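Long-range contacts in L544 (Acanthamoeba polyphaga mimivirus, PDB 4AMQ), which is a virion-associated, metal-binding protein that probably acts as a nucleotidyl transferase, perhaps in transcription-coupled DNA repair: residues I42-D47 with N71-E76; V104-D109 with K192-L197; T108-L113 with D161-R166. One frame throughout, in Å; residues are numbered along the deposited sequence.

Contact 1: I42-D47 with N71-E76; sequences ILVVPD and NNVHPE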
loop_
_atom_site.group_PDB
_atom_site.type_symbol
_atom_site.label_atom_id
_atom_site.label_comp_id
_atom_site.label_asym_id
_atom_site.label_seq_id
_atom_site.Cartn_x
_atom_site.Cartn_y
_atom_site.Cartn_z
ATOM N N ILE A 42 14.778 -11.238 -3.409
ATOM C CA ILE A 42 13.391 -11.057 -3.831
ATOM C C ILE A 42 13.230 -10.562 -5.265
ATOM O O ILE A 42 12.138 -10.651 -5.834
ATOM C CB ILE A 42 12.624 -10.103 -2.882
ATOM C CG1 ILE A 42 13.137 -8.668 -3.030
ATOM C CG2 ILE A 42 12.736 -10.579 -1.445
ATOM C CD1 ILE A 42 12.380 -7.653 -2.186
ATOM N N LEU A 43 14.302 -10.034 -5.847
ATOM C CA LEU A 43 14.244 -9.546 -7.225
ATOM C C LEU A 43 14.256 -10.694 -8.233
ATOM O O LEU A 43 14.873 -11.732 -7.999
ATOM C CB LEU A 43 15.398 -8.582 -7.513
ATOM C CG LEU A 43 15.358 -7.208 -6.840
ATOM C CD1 LEU A 43 16.657 -6.459 -7.078
ATOM C CD2 LEU A 43 14.170 -6.396 -7.330
ATOM N N VAL A 44 13.563 -10.506 -9.351
ATOM C CA VAL A 44 13.586 -11.485 -10.434
ATOM C C VAL A 44 14.961 -11.501 -11.103
ATOM O O VAL A 44 15.514 -12.564 -11.385
ATOM C CB VAL A 44 12.500 -11.191 -11.484
ATOM C CG1 VAL A 44 12.667 -12.099 -12.691
ATOM C CG2 VAL A 44 11.117 -11.355 -10.872
ATOM N N VAL A 45 15.501 -10.311 -11.357
ATOM C CA VAL A 45 16.883 -10.158 -11.798
ATOM C C VAL A 45 17.598 -9.216 -10.831
ATOM O O VAL A 45 17.273 -8.032 -10.758
ATOM C CB VAL A 45 16.971 -9.611 -13.240
ATOM C CG1 VAL A 45 18.420 -9.409 -13.650
ATOM C CG2 VAL A 45 16.280 -10.554 -14.203
ATOM N N PRO A 46 18.561 -9.749 -10.065
ATOM C CA PRO A 46 19.240 -9.027 -8.981
ATOM C C PRO A 46 20.220 -7.953 -9.449
ATOM O O PRO A 46 20.519 -7.035 -8.682
ATOM C CB PRO A 46 20.008 -10.137 -8.250
ATOM C CG PRO A 46 19.386 -11.421 -8.711
ATOM C CD PRO A 46 18.963 -11.162 -10.113
ATOM N N ASP A 47 20.717 -8.070 -10.677
ATOM C CA ASP A 47 21.717 -7.135 -11.192
ATOM C C ASP A 47 21.304 -5.682 -10.969
ATOM O O ASP A 47 20.212 -5.271 -11.361
ATOM C CB ASP A 47 21.980 -7.391 -12.678
ATOM C CG ASP A 47 22.384 -8.828 -12.961
ATOM O OD1 ASP A 47 22.806 -9.528 -12.014
ATOM O OD2 ASP A 47 22.286 -9.258 -14.132
ATOM N N ASN A 71 11.728 -3.687 -11.764
ATOM C CA ASN A 71 12.703 -4.665 -12.229
ATOM C C ASN A 71 12.508 -4.882 -13.728
ATOM O O ASN A 71 11.484 -5.416 -14.159
ATOM C CB ASN A 71 12.533 -5.985 -11.471
ATOM C CG ASN A 71 13.814 -6.806 -11.415
ATOM O OD1 ASN A 71 14.910 -6.299 -11.672
ATOM N ND2 ASN A 71 13.681 -8.080 -11.066
ATOM N N ASN A 72 13.474 -4.438 -14.526
ATOM C CA ASN A 72 13.412 -4.629 -15.973
ATOM C C ASN A 72 14.176 -5.890 -16.359
ATOM O O ASN A 72 15.404 -5.899 -16.376
ATOM C CB ASN A 72 13.958 -3.398 -16.704
ATOM C CG ASN A 72 13.075 -2.171 -16.521
ATOM O OD1 ASN A 72 11.857 -2.243 -16.680
ATOM N ND2 ASN A 72 13.686 -1.044 -16.176
ATOM N N VAL A 73 13.442 -6.960 -16.657
ATOM C CA VAL A 73 14.050 -8.286 -16.753
ATOM C C VAL A 73 14.182 -8.842 -18.173
ATOM O O VAL A 73 14.811 -9.881 -18.371
ATOM C CB VAL A 73 13.317 -9.312 -15.856
ATOM C CG1 VAL A 73 13.251 -8.798 -14.426
ATOM C CG2 VAL A 73 11.920 -9.596 -16.387
ATOM N N HIS A 74 13.596 -8.162 -19.152
ATOM C CA HIS A 74 13.769 -8.549 -20.549
ATOM C C HIS A 74 15.114 -8.025 -21.049
ATOM O O HIS A 74 15.508 -6.912 -20.705
ATOM C CB HIS A 74 12.631 -7.992 -21.407
ATOM C CG HIS A 74 12.581 -8.561 -22.789
ATOM N ND1 HIS A 74 13.382 -8.115 -23.811
ATOM C CD2 HIS A 74 11.816 -9.555 -23.318
ATOM C CE1 HIS A 74 13.122 -8.803 -24.914
ATOM N NE2 HIS A 74 12.174 -9.681 -24.632
ATOM N N PRO A 75 15.817 -8.813 -21.878
ATOM C CA PRO A 75 15.393 -10.103 -22.429
ATOM C C PRO A 75 15.758 -11.282 -21.535
ATOM O O PRO A 75 15.363 -12.410 -21.829
ATOM C CB PRO A 75 16.187 -10.186 -23.732
ATOM C CG PRO A 75 17.467 -9.494 -23.401
ATOM C CD PRO A 75 17.108 -8.377 -22.447
ATOM N N GLU A 76 16.509 -11.023 -20.470
ATOM C CA GLU A 76 16.901 -12.074 -19.534
ATOM C C GLU A 76 15.714 -12.981 -19.216
ATOM O O GLU A 76 15.841 -14.204 -19.212
ATOM C CB GLU A 76 17.471 -11.457 -18.256
ATOM C CG GLU A 76 18.178 -12.441 -17.344
ATOM C CD GLU A 76 19.120 -11.756 -16.371
ATOM O OE1 GLU A 76 19.493 -10.590 -16.623
ATOM O OE2 GLU A 76 19.487 -12.380 -15.355
#

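Contact 2: V104-D109 with K192-L197; sequences VICGTD and KNNSIL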
loop_
_atom_site.group_PDB
_atom_site.type_symbol
_atom_site.label_atom_id
_atom_site.label_comp_id
_atom_site.label_asym_id
_atom_site.label_seq_id
_atom_site.Cartn_x
_atom_site.Cartn_y
_atom_site.Cartn_z
ATOM N N VAL A 104 0.962 -12.000 -6.185
ATOM C CA VAL A 104 1.501 -11.722 -7.505
ATOM C C VAL A 104 0.360 -11.146 -8.328
ATOM O O VAL A 104 -0.627 -11.833 -8.601
ATOM C CB VAL A 104 2.047 -12.987 -8.183
ATOM C CG1 VAL A 104 2.429 -12.688 -9.624
ATOM C CG2 VAL A 104 3.243 -13.524 -7.413
ATOM N N ILE A 105 0.483 -9.876 -8.699
ATOM C CA ILE A 105 -0.586 -9.194 -9.414
ATOM C C ILE A 105 -0.308 -9.168 -10.907
ATOM O O ILE A 105 0.626 -8.512 -11.362
ATOM C CB ILE A 105 -0.771 -7.753 -8.916
ATOM C CG1 ILE A 105 -0.969 -7.733 -7.400
ATOM C CG2 ILE A 105 -1.945 -7.096 -9.623
ATOM C CD1 ILE A 105 -1.197 -6.349 -6.840
ATOM N N CYS A 106 -1.131 -9.884 -11.661
ATOM C CA CYS A 106 -0.983 -9.960 -13.104
ATOM C C CYS A 106 -2.311 -10.373 -13.722
ATOM O O CYS A 106 -2.855 -11.426 -13.392
ATOM C CB CYS A 106 0.107 -10.972 -13.470
ATOM S SG CYS A 106 0.618 -10.952 -15.210
ATOM N N GLY A 107 -2.836 -9.538 -14.611
ATOM C CA GLY A 107 -4.076 -9.848 -15.300
ATOM C C GLY A 107 -5.249 -9.012 -14.834
ATOM O O GLY A 107 -5.176 -8.338 -13.808
ATOM N N THR A 108 -6.337 -9.048 -15.598
ATOM C CA THR A 108 -7.548 -8.327 -15.229
ATOM C C THR A 108 -8.795 -9.157 -15.502
ATOM O O THR A 108 -8.793 -10.036 -16.365
ATOM C CB THR A 108 -7.670 -6.982 -15.975
ATOM O OG1 THR A 108 -7.600 -7.203 -17.389
ATOM C CG2 THR A 108 -6.558 -6.029 -15.552
ATOM N N ASP A 109 -9.852 -8.876 -14.750
ATOM C CA ASP A 109 -11.145 -9.516 -14.953
ATOM C C ASP A 109 -12.092 -8.485 -15.553
ATOM O O ASP A 109 -12.751 -7.737 -14.829
ATOM C CB ASP A 109 -11.695 -10.038 -13.624
ATOM C CG ASP A 109 -12.978 -10.829 -13.792
ATOM O OD1 ASP A 109 -13.575 -10.777 -14.889
ATOM O OD2 ASP A 109 -13.395 -11.498 -12.824
ATOM N N LYS A 192 1.115 -14.170 -20.817
ATOM C CA LYS A 192 1.228 -14.036 -22.265
ATOM C C LYS A 192 0.478 -12.803 -22.762
ATOM O O LYS A 192 0.863 -12.190 -23.757
ATOM C CB LYS A 192 0.710 -15.292 -22.970
ATOM C CG LYS A 192 1.038 -15.348 -24.457
ATOM C CD LYS A 192 2.544 -15.386 -24.684
ATOM C CE LYS A 192 2.893 -15.242 -26.160
ATOM N NZ LYS A 192 4.367 -15.229 -26.383
ATOM N N ASN A 193 -0.587 -12.440 -22.057
ATOM C CA ASN A 193 -1.411 -11.301 -22.447
ATOM C C ASN A 193 -1.032 -10.008 -21.739
ATOM O O ASN A 193 -1.709 -8.989 -21.886
ATOM C CB ASN A 193 -2.892 -11.606 -22.211
ATOM C CG ASN A 193 -3.431 -12.641 -23.176
ATOM O OD1 ASN A 193 -3.655 -12.351 -24.352
ATOM N ND2 ASN A 193 -3.649 -13.855 -22.683
ATOM N N ASN A 194 0.050 -10.045 -20.969
ATOM C CA ASN A 194 0.468 -8.871 -20.212
ATOM C C ASN A 194 1.954 -8.579 -20.348
ATOM O O ASN A 194 2.729 -9.443 -20.752
ATOM C CB ASN A 194 0.072 -9.015 -18.739
ATOM C CG ASN A 194 -1.425 -8.882 -18.525
ATOM O OD1 ASN A 194 -1.937 -7.782 -18.305
ATOM N ND2 ASN A 194 -2.137 -10.001 -18.598
ATOM N N SER A 195 2.349 -7.357 -20.007
ATOM C CA SER A 195 3.742 -6.944 -20.148
ATOM C C SER A 195 4.447 -6.827 -18.802
ATOM O O SER A 195 5.675 -6.815 -18.737
ATOM C CB SER A 195 3.827 -5.609 -20.888
ATOM O OG SER A 195 3.195 -5.686 -22.154
ATOM N N ILE A 196 3.668 -6.732 -17.732
ATOM C CA ILE A 196 4.228 -6.543 -16.401
ATOM C C ILE A 196 3.440 -7.292 -15.328
ATOM O O ILE A 196 2.229 -7.465 -15.441
ATOM C CB ILE A 196 4.276 -5.051 -16.023
ATOM C CG1 ILE A 196 4.820 -4.879 -14.603
ATOM C CG2 ILE A 196 2.895 -4.429 -16.140
ATOM C CD1 ILE A 196 4.648 -3.486 -14.046
ATOM N N LEU A 197 4.145 -7.744 -14.296
ATOM C CA LEU A 197 3.500 -8.303 -13.113
ATOM C C LEU A 197 4.069 -7.649 -11.860
ATOM O O LEU A 197 5.203 -7.161 -11.863
ATOM C CB LEU A 197 3.650 -9.827 -13.063
ATOM C CG LEU A 197 5.053 -10.433 -13.002
ATOM C CD1 LEU A 197 5.573 -10.447 -11.571
ATOM C CD2 LEU A 197 5.042 -11.844 -13.573
#

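Contact 3: T108-L113 with D161-R166; sequences TDDRFL and DLYKLR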
loop_
_atom_site.group_PDB
_atom_site.type_symbol
_atom_site.label_atom_id
_atom_site.label_comp_id
_atom_site.label_asym_id
_atom_site.label_seq_id
_atom_site.Cartn_x
_atom_site.Cartn_y
_atom_site.Cartn_z
ATOM N N THR A 108 -6.337 -9.048 -15.598
ATOM C CA THR A 108 -7.548 -8.327 -15.229
ATOM C C THR A 108 -8.795 -9.157 -15.502
ATOM O O THR A 108 -8.793 -10.036 -16.365
ATOM C CB THR A 108 -7.670 -6.982 -15.975
ATOM O OG1 THR A 108 -7.600 -7.203 -17.389
ATOM C CG2 THR A 108 -6.558 -6.029 -15.552
ATOM N N ASP A 109 -9.852 -8.876 -14.750
ATOM C CA ASP A 109 -11.145 -9.516 -14.953
ATOM C C ASP A 109 -12.092 -8.485 -15.553
ATOM O O ASP A 109 -12.751 -7.737 -14.829
ATOM C CB ASP A 109 -11.695 -10.038 -13.624
ATOM C CG ASP A 109 -12.978 -10.829 -13.792
ATOM O OD1 ASP A 109 -13.575 -10.777 -14.889
ATOM O OD2 ASP A 109 -13.395 -11.498 -12.824
ATOM N N ASP A 110 -12.155 -8.449 -16.879
ATOM C CA ASP A 110 -12.839 -7.373 -17.597
ATOM C C ASP A 110 -14.343 -7.266 -17.324
ATOM O O ASP A 110 -14.981 -6.289 -17.725
ATOM C CB ASP A 110 -12.563 -7.472 -19.101
ATOM C CG ASP A 110 -11.127 -7.125 -19.452
ATOM O OD1 ASP A 110 -10.524 -6.294 -18.739
ATOM O OD2 ASP A 110 -10.599 -7.683 -20.436
ATOM N N ARG A 111 -14.907 -8.262 -16.644
ATOM C CA ARG A 111 -16.314 -8.216 -16.253
ATOM C C ARG A 111 -16.529 -7.103 -15.232
ATOM O O ARG A 111 -17.651 -6.639 -15.027
ATOM C CB ARG A 111 -16.763 -9.555 -15.663
ATOM C CG ARG A 111 -16.607 -10.745 -16.599
ATOM C CD ARG A 111 -16.937 -12.062 -15.892
ATOM N NE ARG A 111 -16.078 -12.292 -14.732
ATOM C CZ ARG A 111 -16.311 -13.200 -13.788
ATOM N NH1 ARG A 111 -17.385 -13.976 -13.854
ATOM N NH2 ARG A 111 -15.471 -13.329 -12.769
ATOM N N PHE A 112 -15.440 -6.682 -14.594
ATOM C CA PHE A 112 -15.481 -5.581 -13.648
ATOM C C PHE A 112 -14.937 -4.315 -14.296
ATOM O O PHE A 112 -14.720 -3.311 -13.621
ATOM C CB PHE A 112 -14.699 -5.935 -12.380
ATOM C CG PHE A 112 -15.290 -7.085 -11.613
ATOM C CD1 PHE A 112 -16.309 -6.871 -10.701
ATOM C CD2 PHE A 112 -14.833 -8.379 -11.810
ATOM C CE1 PHE A 112 -16.859 -7.922 -10.000
ATOM C CE2 PHE A 112 -15.380 -9.433 -11.110
ATOM C CZ PHE A 112 -16.394 -9.203 -10.206
ATOM N N LEU A 113 -14.714 -4.372 -15.607
ATOM C CA LEU A 113 -14.313 -3.189 -16.361
ATOM C C LEU A 113 -15.546 -2.371 -16.722
ATOM O O LEU A 113 -16.095 -2.509 -17.816
ATOM C CB LEU A 113 -13.537 -3.573 -17.627
ATOM C CG LEU A 113 -13.063 -2.402 -18.494
ATOM C CD1 LEU A 113 -12.388 -1.350 -17.638
ATOM C CD2 LEU A 113 -12.126 -2.873 -19.590
ATOM N N ASP A 161 -9.820 -4.798 -6.450
ATOM C CA ASP A 161 -9.246 -6.106 -6.159
ATOM C C ASP A 161 -9.854 -7.186 -7.048
ATOM O O ASP A 161 -9.276 -8.260 -7.229
ATOM C CB ASP A 161 -9.444 -6.458 -4.685
ATOM C CG ASP A 161 -8.752 -5.479 -3.756
ATOM O OD1 ASP A 161 -7.678 -4.962 -4.136
ATOM O OD2 ASP A 161 -9.282 -5.224 -2.652
ATOM N N LEU A 162 -11.025 -6.889 -7.604
ATOM C CA LEU A 162 -11.732 -7.830 -8.464
ATOM C C LEU A 162 -11.364 -7.638 -9.934
ATOM O O LEU A 162 -11.320 -8.600 -10.699
ATOM C CB LEU A 162 -13.242 -7.702 -8.261
ATOM C CG LEU A 162 -13.734 -8.126 -6.876
ATOM C CD1 LEU A 162 -15.121 -7.571 -6.582
ATOM C CD2 LEU A 162 -13.713 -9.641 -6.748
ATOM N N TYR A 163 -11.098 -6.395 -10.324
ATOM C CA TYR A 163 -10.648 -6.107 -11.682
ATOM C C TYR A 163 -9.212 -6.579 -11.889
ATOM O O TYR A 163 -8.917 -7.270 -12.861
ATOM C CB TYR A 163 -10.775 -4.615 -12.000
ATOM C CG TYR A 163 -10.222 -4.235 -13.356
ATOM C CD1 TYR A 163 -10.519 -4.990 -14.482
ATOM C CD2 TYR A 163 -9.412 -3.118 -13.510
ATOM C CE1 TYR A 163 -10.019 -4.649 -15.721
ATOM C CE2 TYR A 163 -8.909 -2.766 -14.749
ATOM C CZ TYR A 163 -9.215 -3.537 -15.850
ATOM O OH TYR A 163 -8.716 -3.196 -17.087
ATOM N N LYS A 164 -8.325 -6.208 -10.971
ATOM C CA LYS A 164 -6.933 -6.648 -11.030
ATOM C C LYS A 164 -6.766 -8.005 -10.354
ATOM O O LYS A 164 -7.121 -8.171 -9.188
ATOM C CB LYS A 164 -6.014 -5.624 -10.364
ATOM C CG LYS A 164 -6.152 -4.222 -10.916
ATOM C CD LYS A 164 -5.788 -4.158 -12.391
ATOM C CE LYS A 164 -4.293 -4.334 -12.607
ATOM N NZ LYS A 164 -3.929 -4.194 -14.046
ATOM N N LEU A 165 -6.223 -8.972 -11.088
ATOM C CA LEU A 165 -6.046 -10.316 -10.559
ATOM C C LEU A 165 -4.879 -10.403 -9.578
ATOM O O LEU A 165 -3.714 -10.275 -9.963
ATOM C CB LEU A 165 -5.858 -11.322 -11.694
ATOM C CG LEU A 165 -7.055 -11.528 -12.626
ATOM C CD1 LEU A 165 -6.722 -12.537 -13.711
ATOM C CD2 LEU A 165 -8.277 -11.975 -11.836
ATOM N N ARG A 166 -5.200 -10.617 -8.306
ATOM C CA ARG A 166 -4.178 -10.829 -7.292
ATOM C C ARG A 166 -4.020 -12.324 -7.045
ATOM O O ARG A 166 -4.905 -12.964 -6.480
ATOM C CB ARG A 166 -4.543 -10.106 -5.990
ATOM C CG ARG A 166 -4.898 -8.634 -6.175
ATOM C CD ARG A 166 -4.918 -7.874 -4.848
ATOM N NE ARG A 166 -5.938 -8.368 -3.926
ATOM C CZ ARG A 166 -6.242 -7.786 -2.768
ATOM N NH1 ARG A 166 -5.608 -6.686 -2.390
ATOM N NH2 ARG A 166 -7.184 -8.302 -1.989
HETATM O O HOH W 1 -12.271 -11.536 -10.415
#

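Contact 1: I42-D47 with N71-E76
V45 is wedged between V73 and E76, meeting V73 with CG2 and the E76 carboxylate chiefly with CG1. CG2, anti to the carbonyl carbon, meets V73 CG1 at 3.5 Å. CG1, anti to the backbone N (chi1 178°), faces the carboxylate of E76, lying 3.4 Å from E76 OE1. E76 approaches from the opposite direction on an extended chain, so apolar V45 covers part of an acidic end group. V73 CG1 has a second neighbour in V44: the two side chains cross at about a right angle, with V44 CG1 and V73 CG1 3.8 Å apart. The side chain of N71 projects from its strand into the bend at V44-V45, and L43 packs obliquely against it. At the exposed end D47 OD2 comes within 4.0 Å of E76 OE1, their carboxylate planes turned 44° apart; both residues are exposed, which would probably weaken the repulsion. R85 NE donates a hydrogen bond to the carbonyl O of V44. The loop after helix 28-42 thus packs on the end of strand 66-72, which carries the manganese-binding D66 and D68 of a DxD motif, consistent with a nucleotidyltransferase fold.

Contact 2: V104-D109 with K192-L197
C106 and L197 mark the closest backbone approach, their CA atoms 4.8 Å apart on neighbouring antiparallel strands, and the chains have separated by G107 and N194, where the CA atoms are 6.8 Å apart. At the close point L197 CA-H makes a bent CA-H...O contact with I105 O (3.4 Å from CA, 128° at the hydrogen), a weak contact that supplements the regular backbone pairing of I105 with L198. Beside it the side chains of C106 and L197 touch at their roots, CB to CB at 3.7 Å. L197 holds CG in the crowded position between its backbone N and carbonyl carbon (chi1 61°), and from there CD1 reaches V104 CG1 at 4.3 Å. V104, C106 and L197 are all buried, and helix 187-192 covers the first two through F187 and V190. Strands 99-108 and 196-204 are adjacent members of the mixed sheet in the nucleotidyltransferase domain, and the 82 residues between the two segments include most of that helix and the edge strand 164-167. Where the strands part, the loop after the helix fills in. C106 SG, anti to its own N, is 3.8 Å from I196 O and 4.1 Å from N194 CB, an approach of the sulfur to the first residue of strand 196-204 and to a loop residue, with no hydrogen bond assigned. N194 turns its amide in toward G107; ND2 stands 3.8 Å from G107 CA, in van der Waals contact, and donates its hydrogen bond to V190 O in the last turn of the helix. G107 has phi 108°, a conformation in which a CB would press on the carbonyl O of C106.

Contact 3: T108-L113 with D161-R166
L162 lies over F112, its CB 3.7 Å from the ring centroid and just 2° off the normal, a CH-pi contact centred over the face; its CD1 continues to F112 CE1. The carbonyl O of L162 is served by a water that donates both to it and to D109 OD2, while the D109 carboxylate is held side-on by NE and NH2 of R111. Y163 follows with the hydrogen bond of the contact: D109 N donates to Y163 O at 2.6 Å (156° at the hydrogen), in the carbonyl plane. With CG anti to the backbone N (chi1 175°), the Y163 ring runs alongside T108, whose CG2 lies over one face, 3.9 Å from the centroid. At the ring edge D110 OD1 is 3.5 Å from Y163 CE1. K164 pairs with T108 as an antiparallel non-hydrogen-bonded pair, and bends in its chain bring NZ to 3.5 Å from T108 CG2. L165 packs CG against the backbone of T108, 3.9 Å from its N. Helix 152-163 thus runs directly into strand 164-167, the outermost strand beside 99-108, while the loop leading on to helix 118-125 folds over the junction and residues L179 and R180 pack alongside.

In the fold
All three contacts reach one mixed sheet but lie at different places across it. Contacts 2 and 3 adjoin, with centres 10 Å apart and T108 and D109 in common: strand 99-108 lies between 196-204, its neighbour in contact 2, and 164-167, its neighbour in contact 3. They are joined by probable hydrogen bonds from L165 N to G107 O (3.0 Å) and from C106 N to L165 O (3.1 Å). Contact 1 is separate, its centre about 17 Å from that of contact 2 and about 26 Å from that of contact 3. None includes a metal ligand, yet the side chains of I105 and L43 lie about 10 Å and 13 Å from a bound manganese; D66 and D68 bind at both manganese sites, with D213 added at one.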